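Local atomic coordinates of putative polyketide synthase (Brevibacillus brevis, PDB entry 6HP2), a protein that probably transfers methyl groups from S-adenosylmethionine, as the O-methyltransferase domain of a trans-AT polyketide synthase probably involved in making the antibiotic bacillaene. Residues Leu87-Glu91 and Thr195-Ile199; Thr122-Thr126 and Asp158-Tyr164; Ala132-Asn136 and Lys149-Lys153; Lys179-Gln184 and Leu227-Leu233; Gln232-Asp236 and Lys290-Pro295. All blocks are in the same frame, centred on the assembly; numbering follows the deposited sequence.

Contact 1. Residues Leu87-Glu91 and Thr195-Ile199; sequences LFCKE and TVLLI
The end region of helix 70-88, with the type I turn from Phe88 to Glu91, lies beside strand 194-203: the CA atoms of Leu87 and Leu197 are 7.0 Å apart and those of Glu91 and Thr195 8.2 Å. Leu87 and Leu197 slide by one another in opposite directions, Leu87 CG lying 4.0 Å from Leu197 CB. CG of Leu87, anti to the backbone N (chi1 179°), sets the branch against the strand, with CD1 at the backbone oxygen of Leu198 and CD2 3.9 Å from Ile199 CG1. Leu197 CD1 approaches the Phe88 ring obliquely, 3.5 Å from Phe88 CD1, while Leu197 CD2 lies 3.6 Å from Leu87 O. The polar end of the contact is one hydrogen bond, Thr195 OG1 to Glu91 OE1 at 3.2 Å, received on the syn side of the carboxylate and 27° out of its plane. Lys292 also bonds to Thr195 OG1, so two groups hold this buried hydroxyl. Beyond the two segments, Phe88 packs against strand 164-170 and meets the ring of Tyr331 edge-to-face, and Ile199 touches strands 164-170 and 284-293, the two neighbours of strand 194-203 in the sheet.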
# COMPACT_ATOMS: atom_id res chain seq x y z
N LEU A 87 -0.34 8.35 -4.45
CA LEU A 87 0.41 8.19 -3.20
C LEU A 87 1.75 8.91 -3.27
O LEU A 87 2.19 9.52 -2.29
CB LEU A 87 0.66 6.68 -2.93
CG LEU A 87 1.45 6.32 -1.66
CD1 LEU A 87 0.61 6.61 -0.44
CD2 LEU A 87 1.81 4.81 -1.73
N PHE A 88 2.43 8.80 -4.42
CA PHE A 88 3.78 9.28 -4.58
C PHE A 88 3.89 10.74 -5.08
O PHE A 88 5.01 11.26 -5.22
CB PHE A 88 4.56 8.37 -5.52
CG PHE A 88 5.01 7.02 -4.88
CD1 PHE A 88 6.13 6.96 -4.08
CD2 PHE A 88 4.34 5.85 -5.16
CE1 PHE A 88 6.54 5.80 -3.52
CE2 PHE A 88 4.73 4.65 -4.61
CZ PHE A 88 5.84 4.62 -3.78
N CYS A 89 2.79 11.41 -5.37
CA CYS A 89 2.87 12.61 -6.22
C CYS A 89 3.32 13.88 -5.51
O CYS A 89 3.42 14.94 -6.18
CB CYS A 89 1.53 12.88 -6.90
SG CYS A 89 0.25 13.56 -5.82
N LYS A 90 3.63 13.82 -4.20
CA LYS A 90 4.21 14.95 -3.48
C LYS A 90 5.70 14.76 -3.22
O LYS A 90 6.31 15.60 -2.60
CB LYS A 90 3.51 15.20 -2.12
CG LYS A 90 2.03 15.49 -2.25
CD LYS A 90 1.74 16.78 -2.93
CE LYS A 90 0.20 17.05 -3.02
NZ LYS A 90 -0.45 17.15 -1.70
N GLU A 91 6.30 13.66 -3.63
CA GLU A 91 7.68 13.36 -3.33
C GLU A 91 8.58 13.93 -4.41
O GLU A 91 8.19 14.05 -5.57
CB GLU A 91 7.86 11.85 -3.23
CG GLU A 91 6.82 11.23 -2.30
CD GLU A 91 6.68 11.99 -0.96
OE1 GLU A 91 7.73 12.24 -0.31
OE2 GLU A 91 5.50 12.35 -0.57
N THR A 195 9.96 10.65 4.41
CA THR A 195 8.53 10.39 4.31
C THR A 195 8.25 8.91 4.43
O THR A 195 9.02 8.08 3.93
CB THR A 195 8.01 10.93 2.95
OG1 THR A 195 8.35 12.31 2.83
CG2 THR A 195 6.53 10.84 2.87
N VAL A 196 7.18 8.62 5.13
CA VAL A 196 6.58 7.30 5.13
C VAL A 196 5.29 7.36 4.30
O VAL A 196 4.40 8.16 4.57
CB VAL A 196 6.31 6.78 6.55
CG1 VAL A 196 5.83 5.29 6.44
CG2 VAL A 196 7.52 6.95 7.37
N LEU A 197 5.17 6.45 3.33
CA LEU A 197 3.99 6.33 2.49
C LEU A 197 3.35 4.95 2.72
O LEU A 197 3.96 3.90 2.45
CB LEU A 197 4.35 6.55 1.04
CG LEU A 197 4.95 7.86 0.66
CD1 LEU A 197 5.51 7.87 -0.78
CD2 LEU A 197 3.94 8.97 0.82
N LEU A 198 2.11 4.98 3.17
CA LEU A 198 1.35 3.77 3.38
C LEU A 198 0.05 3.77 2.61
O LEU A 198 -0.57 4.82 2.38
CB LEU A 198 1.00 3.62 4.85
CG LEU A 198 2.07 3.73 5.85
CD1 LEU A 198 1.39 3.66 7.26
CD2 LEU A 198 3.07 2.64 5.74
N ILE A 199 -0.37 2.57 2.23
CA ILE A 199 -1.73 2.28 1.83
C ILE A 199 -2.18 1.23 2.82
O ILE A 199 -1.62 0.13 2.85
CB ILE A 199 -1.86 1.78 0.38
CG1 ILE A 199 -1.36 2.85 -0.61
CG2 ILE A 199 -3.32 1.41 0.07
CD1 ILE A 199 -1.67 2.57 -2.03

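Contact 2. Residues Thr122-Thr126 and Asp158-Tyr164; sequences THGFT and DAFPDLY. With SAH (S-adenosyl-L-homocysteine), chain B.
Beside the S-adenosyl-L-homocysteine pocket, Phe125 packs on Phe160 where strand 121-126 runs toward the ribose and the loop that includes residues 158-164 leads on to strand 164-170. The two rings form a T-shaped pair: the edge of Phe160 points at one face of Phe125, the centroids are 5.1 Å apart and the planes stand at 68°. Phe160 CD1 makes the closest approach, 3.6 Å from Phe125 CE2, and lies toward the rim of that face instead of over its middle. The edge of Phe125 is lined by backbone oxygens, Asp158 O lying 3.5 Å from Phe125 CE2, and Pro161 CD comes to 3.9 Å from Phe125 CE1. Two residues back on the strand, His123 ND1 and Tyr164 OH are joined by a short, nearly straight hydrogen bond (2.6 Å, 169°). The hydroxyl sits in the plane of the imidazole at its edge, and the two side chains cross at about a right angle. His123 CG lies anti to its carbonyl carbon (chi1 -75°), which places the ring beside the loop, ND1 being 3.7 Å from Pro161 CG. The alternation of the strand sends Phe125 and His123 toward the loop, while Thr126, a residue of the binding site, has OG1 2.9 Å from O2' of the ligand. Outside the segments Gln131 bonds to that same OG1, and the Asp158 carboxylate accepts from the backbone N of Asp154, another ligand-binding residue. The end of this strand at the ribose hydroxyls, in a sheet whose first seven strands run 3-2-1-4-5-7-6, is typical of the Rossmann-like class I methyltransferase fold.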
# COMPACT_ATOMS: atom_id res chain seq x y z
N THR A 122 17.39 1.04 -3.72
CA THR A 122 16.14 0.56 -3.16
C THR A 122 16.34 -0.77 -2.44
O THR A 122 17.05 -1.65 -2.94
CB THR A 122 15.07 0.39 -4.24
OG1 THR A 122 15.49 -0.55 -5.24
CG2 THR A 122 14.71 1.69 -4.88
N HIS A 123 15.71 -0.89 -1.27
CA HIS A 123 15.68 -2.11 -0.49
C HIS A 123 14.22 -2.55 -0.32
O HIS A 123 13.35 -1.70 -0.12
CB HIS A 123 16.26 -1.91 0.90
CG HIS A 123 17.74 -1.81 0.95
ND1 HIS A 123 18.42 -1.40 2.08
CD2 HIS A 123 18.68 -2.08 0.01
CE1 HIS A 123 19.71 -1.43 1.84
NE2 HIS A 123 19.90 -1.85 0.59
N GLY A 124 13.97 -3.85 -0.45
CA GLY A 124 12.69 -4.44 -0.06
C GLY A 124 12.83 -5.55 0.97
O GLY A 124 13.82 -6.29 0.99
N PHE A 125 11.83 -5.64 1.86
CA PHE A 125 11.64 -6.75 2.77
C PHE A 125 10.33 -7.42 2.33
O PHE A 125 9.32 -6.73 2.11
CB PHE A 125 11.48 -6.33 4.23
CG PHE A 125 12.74 -6.18 5.01
CD1 PHE A 125 13.96 -5.92 4.42
CD2 PHE A 125 12.71 -6.35 6.40
CE1 PHE A 125 15.06 -5.81 5.14
CE2 PHE A 125 13.85 -6.22 7.14
CZ PHE A 125 15.03 -5.96 6.50
N THR A 126 10.36 -8.76 2.23
CA THR A 126 9.13 -9.53 2.17
C THR A 126 9.29 -10.79 2.97
O THR A 126 10.34 -11.44 2.93
CB THR A 126 8.71 -9.88 0.75
OG1 THR A 126 7.52 -10.68 0.83
CG2 THR A 126 9.82 -10.61 -0.03
N ASP A 158 13.13 -8.04 12.21
CA ASP A 158 14.47 -7.83 11.65
C ASP A 158 14.70 -6.35 11.36
O ASP A 158 13.96 -5.75 10.58
CB ASP A 158 14.62 -8.64 10.37
CG ASP A 158 14.46 -10.16 10.61
OD1 ASP A 158 15.19 -10.70 11.45
OD2 ASP A 158 13.58 -10.77 9.99
N ALA A 159 15.76 -5.78 11.94
CA ALA A 159 16.02 -4.36 11.78
C ALA A 159 16.31 -4.06 10.32
O ALA A 159 16.99 -4.82 9.64
CB ALA A 159 17.22 -3.93 12.64
N PHE A 160 15.70 -3.00 9.80
CA PHE A 160 16.00 -2.57 8.43
C PHE A 160 17.48 -2.17 8.36
O PHE A 160 18.03 -1.68 9.35
CB PHE A 160 15.12 -1.39 8.00
CG PHE A 160 13.66 -1.61 8.06
CD1 PHE A 160 13.09 -2.74 7.54
CD2 PHE A 160 12.82 -0.66 8.64
CE1 PHE A 160 11.76 -2.90 7.59
CE2 PHE A 160 11.50 -0.86 8.70
CZ PHE A 160 10.95 -1.96 8.16
N PRO A 161 18.18 -2.48 7.27
CA PRO A 161 19.64 -2.39 7.31
C PRO A 161 20.18 -0.99 7.16
O PRO A 161 21.34 -0.78 7.50
CB PRO A 161 20.08 -3.29 6.15
CG PRO A 161 18.95 -3.27 5.22
CD PRO A 161 17.71 -3.16 6.06
N ASP A 162 19.40 -0.01 6.72
CA ASP A 162 19.97 1.30 6.36
C ASP A 162 19.07 2.42 6.87
O ASP A 162 18.11 2.20 7.61
CB ASP A 162 20.16 1.38 4.84
CG ASP A 162 21.39 2.19 4.44
OD1 ASP A 162 21.79 3.09 5.19
OD2 ASP A 162 21.93 1.92 3.36
N LEU A 163 19.42 3.65 6.51
CA LEU A 163 18.61 4.83 6.78
C LEU A 163 18.03 5.29 5.46
O LEU A 163 18.73 5.25 4.44
CB LEU A 163 19.42 5.94 7.42
CG LEU A 163 19.65 5.89 8.93
CD1 LEU A 163 18.38 6.24 9.68
CD2 LEU A 163 20.16 4.55 9.37
N TYR A 164 16.76 5.65 5.47
CA TYR A 164 15.99 5.88 4.24
C TYR A 164 15.35 7.26 4.19
O TYR A 164 14.87 7.77 5.18
CB TYR A 164 14.90 4.82 4.03
CG TYR A 164 15.49 3.42 4.05
CD1 TYR A 164 16.07 2.88 2.92
CD2 TYR A 164 15.54 2.67 5.25
CE1 TYR A 164 16.64 1.60 2.95
CE2 TYR A 164 16.10 1.35 5.26
CZ TYR A 164 16.65 0.86 4.14
OH TYR A 164 17.24 -0.40 4.18
N SAH B . 3.38 -3.89 -1.54
CA SAH B . 3.23 -4.97 -2.52
CB SAH B . 2.72 -6.25 -1.89
CG SAH B . 1.51 -6.10 -0.97
SD SAH B . 0.88 -7.73 -0.46
C SAH B . 2.31 -4.47 -3.61
O SAH B . 2.04 -5.19 -4.57
OXT SAH B . 1.83 -3.35 -3.53
C5' SAH B . 1.53 -7.72 1.23
C4' SAH B . 3.05 -7.85 1.26
O4' SAH B . 3.49 -7.68 2.63
C3' SAH B . 3.51 -9.30 0.89
O3' SAH B . 4.66 -9.11 0.05
C2' SAH B . 3.90 -9.97 2.21
O2' SAH B . 4.91 -10.93 2.11
C1' SAH B . 4.37 -8.73 3.01
N9 SAH B . 4.38 -8.88 4.47
C8 SAH B . 3.35 -9.21 5.30
N7 SAH B . 3.86 -9.27 6.53
C5 SAH B . 5.17 -8.93 6.50
C6 SAH B . 6.17 -8.82 7.46
N6 SAH B . 5.97 -9.01 8.76
N1 SAH B . 7.42 -8.43 7.07
C2 SAH B . 7.72 -8.23 5.74
N3 SAH B . 6.73 -8.37 4.80
C4 SAH B . 5.51 -8.75 5.17

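Contact 3. Residues Ala132-Asn136 and Lys149-Lys153; sequences AELGN and KIFNK
Asn136 ND2 donates to Ile150 O at 3.0 Å, and the same amide accepts from Ile150 N through OD1 at 3.1 Å, so one side chain satisfies both the N-H and the C=O of a single strand residue. Strand 148-152 is outermost in the sheet within this chain; Lys149 and Phe151 make its backbone bonds to strand 121-126, and Asn136 takes the polar groups of Ile150. The first bond is nearly straight, at 168°, and Ile150 O lies almost exactly in the plane of the Asn136 amide, although ND2 stands 36° above the carbonyl plane of Ile150. Two bonds to one flat group fix its rotation. Asn136 CG is anti to its carbonyl carbon (chi1 -74°), which swings the amide across to the strand. Nearer the N-terminal end of residues 132-136, Ile150 CD1 reaches Gly135 CA at 3.7 Å and Ile150 CG2 lies 4.0 Å from Ala132 CB, small residues consistent with the close approach. That methyl also meets Asn152 CB at 3.9 Å. The axes of residues 132-136 and 149-152 approach to 7.9 Å, nearly antiparallel. This packing belongs to the beta-alpha-beta unit of strand 121-126, helix 129-141 and strand 148-152, a building block of Rossmann-like folds.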
# COMPACT_ATOMS: atom_id res chain seq x y z
N ALA A 132 10.56 -13.16 -2.41
CA ALA A 132 11.90 -12.59 -2.39
C ALA A 132 12.73 -13.18 -3.50
O ALA A 132 13.44 -12.46 -4.23
CB ALA A 132 12.55 -12.85 -1.01
N GLU A 133 12.62 -14.49 -3.68
CA GLU A 133 13.37 -15.17 -4.75
C GLU A 133 12.99 -14.59 -6.11
O GLU A 133 13.86 -14.27 -6.92
CB GLU A 133 13.08 -16.66 -4.65
CG GLU A 133 13.80 -17.50 -5.71
CD GLU A 133 15.31 -17.37 -5.63
OE1 GLU A 133 15.99 -17.63 -6.65
OE2 GLU A 133 15.82 -17.01 -4.55
N LEU A 134 11.70 -14.38 -6.35
CA LEU A 134 11.25 -13.89 -7.63
C LEU A 134 11.71 -12.45 -7.86
O LEU A 134 12.14 -12.11 -8.96
CB LEU A 134 9.72 -13.98 -7.71
CG LEU A 134 9.11 -13.39 -8.99
CD1 LEU A 134 9.64 -14.10 -10.25
CD2 LEU A 134 7.62 -13.45 -8.94
N GLY A 135 11.57 -11.60 -6.83
CA GLY A 135 11.99 -10.21 -6.97
C GLY A 135 13.49 -10.06 -7.24
O GLY A 135 13.89 -9.27 -8.10
N ASN A 136 14.32 -10.87 -6.58
CA ASN A 136 15.74 -10.82 -6.86
C ASN A 136 16.07 -11.39 -8.23
O ASN A 136 16.99 -10.91 -8.89
CB ASN A 136 16.52 -11.57 -5.77
CG ASN A 136 16.57 -10.79 -4.50
OD1 ASN A 136 16.92 -9.59 -4.52
ND2 ASN A 136 16.20 -11.41 -3.39
N LYS A 149 17.83 -4.47 -3.95
CA LYS A 149 18.04 -5.74 -3.30
C LYS A 149 16.82 -6.04 -2.44
O LYS A 149 16.30 -5.16 -1.74
CB LYS A 149 19.29 -5.76 -2.44
CG LYS A 149 19.66 -7.15 -1.92
CD LYS A 149 20.94 -7.13 -1.10
CE LYS A 149 21.39 -8.54 -0.73
NZ LYS A 149 22.71 -8.56 -0.04
N ILE A 150 16.37 -7.30 -2.48
CA ILE A 150 15.22 -7.72 -1.68
C ILE A 150 15.64 -8.77 -0.67
O ILE A 150 16.40 -9.69 -1.00
CB ILE A 150 14.08 -8.24 -2.58
CG1 ILE A 150 13.53 -7.06 -3.38
CG2 ILE A 150 13.01 -8.91 -1.73
CD1 ILE A 150 12.68 -7.47 -4.57
N PHE A 151 15.15 -8.64 0.55
CA PHE A 151 15.52 -9.53 1.66
C PHE A 151 14.28 -10.30 2.13
O PHE A 151 13.20 -9.73 2.22
CB PHE A 151 16.09 -8.76 2.87
CG PHE A 151 17.21 -7.84 2.54
CD1 PHE A 151 16.96 -6.53 2.18
CD2 PHE A 151 18.51 -8.25 2.65
CE1 PHE A 151 18.00 -5.66 1.87
CE2 PHE A 151 19.58 -7.39 2.35
CZ PHE A 151 19.31 -6.07 1.98
N ASN A 152 14.42 -11.60 2.40
CA ASN A 152 13.35 -12.44 2.95
C ASN A 152 13.40 -12.25 4.46
O ASN A 152 14.09 -12.97 5.17
CB ASN A 152 13.57 -13.90 2.57
CG ASN A 152 12.44 -14.78 3.10
OD1 ASN A 152 11.30 -14.29 3.39
ND2 ASN A 152 12.73 -15.97 3.31
N LYS A 153 12.75 -11.21 4.97
CA LYS A 153 12.87 -10.84 6.37
C LYS A 153 11.52 -10.32 6.87
O LYS A 153 10.65 -9.92 6.08
CB LYS A 153 13.91 -9.72 6.60
CG LYS A 153 15.38 -10.15 6.36
CD LYS A 153 15.82 -11.28 7.23
CE LYS A 153 17.25 -11.71 6.90
NZ LYS A 153 17.65 -12.94 7.64

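Contact 4. Residues Lys179-Gln184 and Leu227-Leu233; sequences KHGLFQ and LLAEHQL
His180 and His231 are hydrogen-bonded ring to ring, ND1 of His180 to NE2 of His231 at 3.0 Å, along a nearly straight line whose proton could belong to either. The imidazoles meet rim to rim with their planes at 45°, neither lying over the other. Leu227 CD1 makes a CH-pi contact over one face of His180, 3.9 Å from the ring centroid, and Phe183 CB does the same 4.0 Å from the His231 ring centroid. At the far edge of His231 a water in the ring plane is 2.8 Å from ND1 and donates to Gln184 OE1, bridging the segments; its bond to Gln232 OE1, on a poorly ordered side chain, is longer. Phe183 supplies the apolar half: CD2 touches Leu227 CD2 at 3.8 Å and CE1 touches Leu228 CD2, both obliquely, and Leu233 CD1 comes in at the ring edge. His231 CG is anti to its carbonyl carbon (chi1 -60°), directing the ring toward the other helix. Gln232 is the C-prime residue of a Schellman motif, with Leu233 N bonded back to Leu228 O. The contact thus joins helix 179-188 to helix 221-230 just before strand 233-240, while helix 299-310 packs against Leu228, Ala229 and Glu230 and Phe183 reaches Leu198 on strand 194-203.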
# COMPACT_ATOMS: atom_id res chain seq x y z
N LYS A 179 2.57 -4.19 15.85
CA LYS A 179 2.62 -2.86 15.24
C LYS A 179 3.75 -2.01 15.81
O LYS A 179 4.35 -1.20 15.09
CB LYS A 179 1.31 -2.12 15.47
CG LYS A 179 0.03 -2.93 15.17
CD LYS A 179 -0.20 -3.08 13.73
CE LYS A 179 -1.58 -3.82 13.47
NZ LYS A 179 -1.67 -4.33 12.11
N HIS A 180 4.01 -2.14 17.12
CA HIS A 180 5.03 -1.30 17.72
C HIS A 180 6.41 -1.75 17.29
O HIS A 180 7.30 -0.90 17.09
CB HIS A 180 4.92 -1.27 19.24
CG HIS A 180 3.77 -0.44 19.71
ND1 HIS A 180 3.78 0.94 19.65
CD2 HIS A 180 2.55 -0.80 20.20
CE1 HIS A 180 2.64 1.40 20.12
NE2 HIS A 180 1.87 0.37 20.45
N GLY A 181 6.61 -3.06 17.11
CA GLY A 181 7.85 -3.52 16.52
C GLY A 181 8.07 -2.89 15.17
O GLY A 181 9.13 -2.32 14.89
N LEU A 182 7.06 -2.98 14.31
CA LEU A 182 7.14 -2.44 12.96
C LEU A 182 7.45 -0.95 12.97
O LEU A 182 8.35 -0.50 12.27
CB LEU A 182 5.83 -2.72 12.24
CG LEU A 182 5.70 -2.12 10.85
CD1 LEU A 182 6.74 -2.67 9.88
CD2 LEU A 182 4.27 -2.34 10.42
N PHE A 183 6.70 -0.16 13.73
CA PHE A 183 6.88 1.30 13.63
C PHE A 183 8.09 1.78 14.39
O PHE A 183 8.64 2.83 14.08
CB PHE A 183 5.58 2.04 14.02
CG PHE A 183 4.61 2.09 12.87
CD1 PHE A 183 4.65 3.13 11.97
CD2 PHE A 183 3.66 1.07 12.65
CE1 PHE A 183 3.79 3.15 10.90
CE2 PHE A 183 2.81 1.10 11.52
CZ PHE A 183 2.87 2.14 10.68
N GLN A 184 8.57 1.01 15.38
CA GLN A 184 9.90 1.26 15.91
C GLN A 184 10.93 1.13 14.80
O GLN A 184 11.80 2.00 14.64
CB GLN A 184 10.21 0.30 17.06
CG GLN A 184 11.59 0.39 17.60
CD GLN A 184 11.82 1.67 18.38
OE1 GLN A 184 10.88 2.38 18.69
NE2 GLN A 184 13.05 1.96 18.68
N LEU A 227 -0.43 5.19 17.81
CA LEU A 227 0.65 4.38 17.29
C LEU A 227 1.65 5.26 16.54
O LEU A 227 2.87 5.17 16.75
CB LEU A 227 0.10 3.30 16.36
CG LEU A 227 1.11 2.46 15.57
CD1 LEU A 227 1.96 1.65 16.55
CD2 LEU A 227 0.39 1.54 14.59
N LEU A 228 1.16 6.11 15.66
CA LEU A 228 2.04 7.01 14.92
C LEU A 228 2.71 8.00 15.86
O LEU A 228 3.93 8.12 15.82
CB LEU A 228 1.27 7.75 13.83
CG LEU A 228 0.64 6.88 12.78
CD1 LEU A 228 -0.14 7.75 11.80
CD2 LEU A 228 1.67 6.06 12.01
N ALA A 229 1.93 8.70 16.71
CA ALA A 229 2.49 9.68 17.63
C ALA A 229 3.56 9.03 18.52
O ALA A 229 4.59 9.64 18.80
CB ALA A 229 1.39 10.29 18.54
N GLU A 230 3.35 7.77 18.91
CA GLU A 230 4.32 7.12 19.80
C GLU A 230 5.67 6.96 19.12
O GLU A 230 6.72 7.00 19.78
CB GLU A 230 3.82 5.74 20.24
CG GLU A 230 4.78 5.03 21.15
CD GLU A 230 4.83 5.66 22.53
OE1 GLU A 230 3.79 6.23 22.95
OE2 GLU A 230 5.90 5.63 23.17
N HIS A 231 5.68 6.79 17.80
CA HIS A 231 6.94 6.66 17.07
C HIS A 231 7.31 7.93 16.29
O HIS A 231 7.92 7.85 15.24
CB HIS A 231 6.85 5.44 16.18
CG HIS A 231 6.63 4.19 16.98
ND1 HIS A 231 7.66 3.55 17.64
CD2 HIS A 231 5.49 3.58 17.38
CE1 HIS A 231 7.17 2.55 18.35
NE2 HIS A 231 5.86 2.53 18.18
N GLN A 232 6.95 9.09 16.83
CA GLN A 232 7.38 10.40 16.33
C GLN A 232 6.79 10.75 14.97
O GLN A 232 7.27 11.65 14.28
CB GLN A 232 8.91 10.46 16.26
CG GLN A 232 9.65 10.30 17.61
CD GLN A 232 9.76 8.86 18.06
OE1 GLN A 232 10.24 8.00 17.32
NE2 GLN A 232 9.32 8.59 19.28
N LEU A 233 5.74 10.08 14.55
CA LEU A 233 5.20 10.35 13.23
C LEU A 233 3.92 11.16 13.28
O LEU A 233 3.07 10.96 14.15
CB LEU A 233 4.96 9.02 12.50
CG LEU A 233 6.20 8.20 12.23
CD1 LEU A 233 5.86 6.74 11.77
CD2 LEU A 233 7.11 8.83 11.18
O HOH W 1 10.10 4.88 17.72

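Contact 5. Residues Gln232-Asp236 and Lys290-Pro295; sequences QLVID and KLKKAP
Ile235 CG1 (chi1 -63°) and Leu291 CG (chi1 -43°) both lie anti to the carbonyl carbon, and this brings Ile235 CG1 to 3.7 Å from Leu291 CD2 on one face of the sheet. The two residues form an antiparallel non-hydrogen-bonded pair with CA atoms 4.6 Å apart, as Leu233 and Lys293 do, while Val234 and Lys292 between them form the hydrogen-bonded pair. Val234 N bonds to Lys292 O at 2.9 Å and Lys292 N to Val234 O at 3.0 Å. The ladder is extended at both ends, by Ala294 N to Gln232 O and by Asp236 N to Lys290 O, each 2.7 Å. The last of these is the most bent, at 146°, and falls where the chain turns a corner at Asp236. CA-H...O contacts add to the pairing, among them Leu291 CA to Val234 O at 3.2 Å. On the face opposite Ile235, Val234 CG1 lies 3.8 Å from Ala294 CB. Asp236 CB touches the aliphatic stem of Lys292 at CG. Two lysines send their ammonium groups outside the pair: Lys293 to the backbone oxygens of Ser187 and Leu190, and Lys290 to that of Val86. Helix 299-310 packs over Val234. The chemistry therefore divides by level: backbone bonds set the register of the strands, Leu233, Ile235 and Leu291 pack against helix 221-230 on the face that also carries Lys293, and the lysines, spanning outward, link the strand to neighbouring parts of the fold.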
# COMPACT_ATOMS: atom_id res chain seq x y z
N GLN A 232 6.95 9.09 16.83
CA GLN A 232 7.38 10.40 16.33
C GLN A 232 6.79 10.75 14.97
O GLN A 232 7.27 11.65 14.28
CB GLN A 232 8.91 10.46 16.26
CG GLN A 232 9.65 10.30 17.61
CD GLN A 232 9.76 8.86 18.06
OE1 GLN A 232 10.24 8.00 17.32
NE2 GLN A 232 9.32 8.59 19.28
N LEU A 233 5.74 10.08 14.55
CA LEU A 233 5.20 10.35 13.23
C LEU A 233 3.92 11.16 13.28
O LEU A 233 3.07 10.96 14.15
CB LEU A 233 4.96 9.02 12.50
CG LEU A 233 6.20 8.20 12.23
CD1 LEU A 233 5.86 6.74 11.77
CD2 LEU A 233 7.11 8.83 11.18
N VAL A 234 3.73 12.00 12.28
CA VAL A 234 2.49 12.72 12.10
C VAL A 234 2.03 12.59 10.68
O VAL A 234 2.83 12.40 9.77
CB VAL A 234 2.66 14.23 12.48
CG1 VAL A 234 2.95 14.29 13.96
CG2 VAL A 234 3.79 14.84 11.69
N ILE A 235 0.73 12.75 10.53
CA ILE A 235 0.06 12.67 9.26
C ILE A 235 0.18 13.99 8.55
O ILE A 235 -0.38 14.99 8.99
CB ILE A 235 -1.40 12.27 9.44
CG1 ILE A 235 -1.48 10.89 10.05
CG2 ILE A 235 -2.11 12.40 8.09
CD1 ILE A 235 -2.91 10.58 10.63
N ASP A 236 0.85 13.99 7.39
CA ASP A 236 0.88 15.18 6.56
C ASP A 236 -0.35 15.23 5.67
O ASP A 236 -0.91 16.32 5.41
CB ASP A 236 2.18 15.20 5.73
CG ASP A 236 2.36 16.53 4.99
OD1 ASP A 236 2.32 17.58 5.66
OD2 ASP A 236 2.52 16.50 3.77
N LYS A 290 0.37 9.75 4.12
CA LYS A 290 1.67 10.42 3.92
C LYS A 290 2.11 10.97 5.28
O LYS A 290 1.49 11.90 5.85
CB LYS A 290 1.58 11.51 2.87
CG LYS A 290 0.77 11.06 1.68
CD LYS A 290 0.98 12.03 0.48
CE LYS A 290 0.21 11.49 -0.71
NZ LYS A 290 0.43 12.29 -1.93
N LEU A 291 3.19 10.39 5.80
CA LEU A 291 3.65 10.69 7.15
C LEU A 291 5.03 11.36 7.10
O LEU A 291 5.88 11.03 6.25
CB LEU A 291 3.76 9.42 8.02
CG LEU A 291 2.61 8.41 7.90
CD1 LEU A 291 2.94 7.12 8.65
CD2 LEU A 291 1.34 9.01 8.47
N LYS A 292 5.28 12.18 8.11
CA LYS A 292 6.53 12.87 8.34
C LYS A 292 6.93 12.60 9.77
O LYS A 292 6.09 12.31 10.63
CB LYS A 292 6.39 14.39 8.07
CG LYS A 292 6.00 14.74 6.66
CD LYS A 292 7.12 14.48 5.66
CE LYS A 292 6.67 14.76 4.23
NZ LYS A 292 7.83 15.01 3.31
N LYS A 293 8.22 12.82 10.05
CA LYS A 293 8.73 12.73 11.42
C LYS A 293 8.64 14.08 12.12
O LYS A 293 9.00 15.11 11.56
CB LYS A 293 10.16 12.26 11.42
CG LYS A 293 10.52 11.20 12.42
CD LYS A 293 11.91 10.61 12.05
CE LYS A 293 12.40 9.60 13.09
NZ LYS A 293 13.80 9.17 12.79
N ALA A 294 8.18 14.06 13.36
CA ALA A 294 7.97 15.29 14.16
C ALA A 294 8.61 15.12 15.54
O ALA A 294 7.96 15.31 16.59
CB ALA A 294 6.50 15.64 14.28
N PRO A 295 9.90 14.79 15.57
CA PRO A 295 10.53 14.43 16.86
C PRO A 295 10.56 15.57 17.87
O PRO A 295 10.67 15.33 19.08
CB PRO A 295 11.95 14.01 16.46
CG PRO A 295 12.22 14.81 15.21
CD PRO A 295 10.89 14.95 14.48

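All touching residues of contact 1 are buried; the other four contacts are partly buried and carry exposed residues. Contacts 1, 2, 3 and 5 all reach the eight-stranded sheet, in different places: contacts 2 and 3 use the neighbouring strands 121-126 and 148-152 respectively, at the ligand side, contact 1 uses a central strand, and contact 5 pairs strands farther along, its centre about 28 Å from that of contact 3. Contacts 4 and 5 share Gln232 and Leu233, so a helix end passes directly into a strand. Chemistry follows position: leucine packing with one hydroxyl-carboxylate bond in contact 1, aromatic rings in contact 2, an amide gripping a backbone in contact 3, paired imidazoles in contact 4, and a backbone ladder in contact 5.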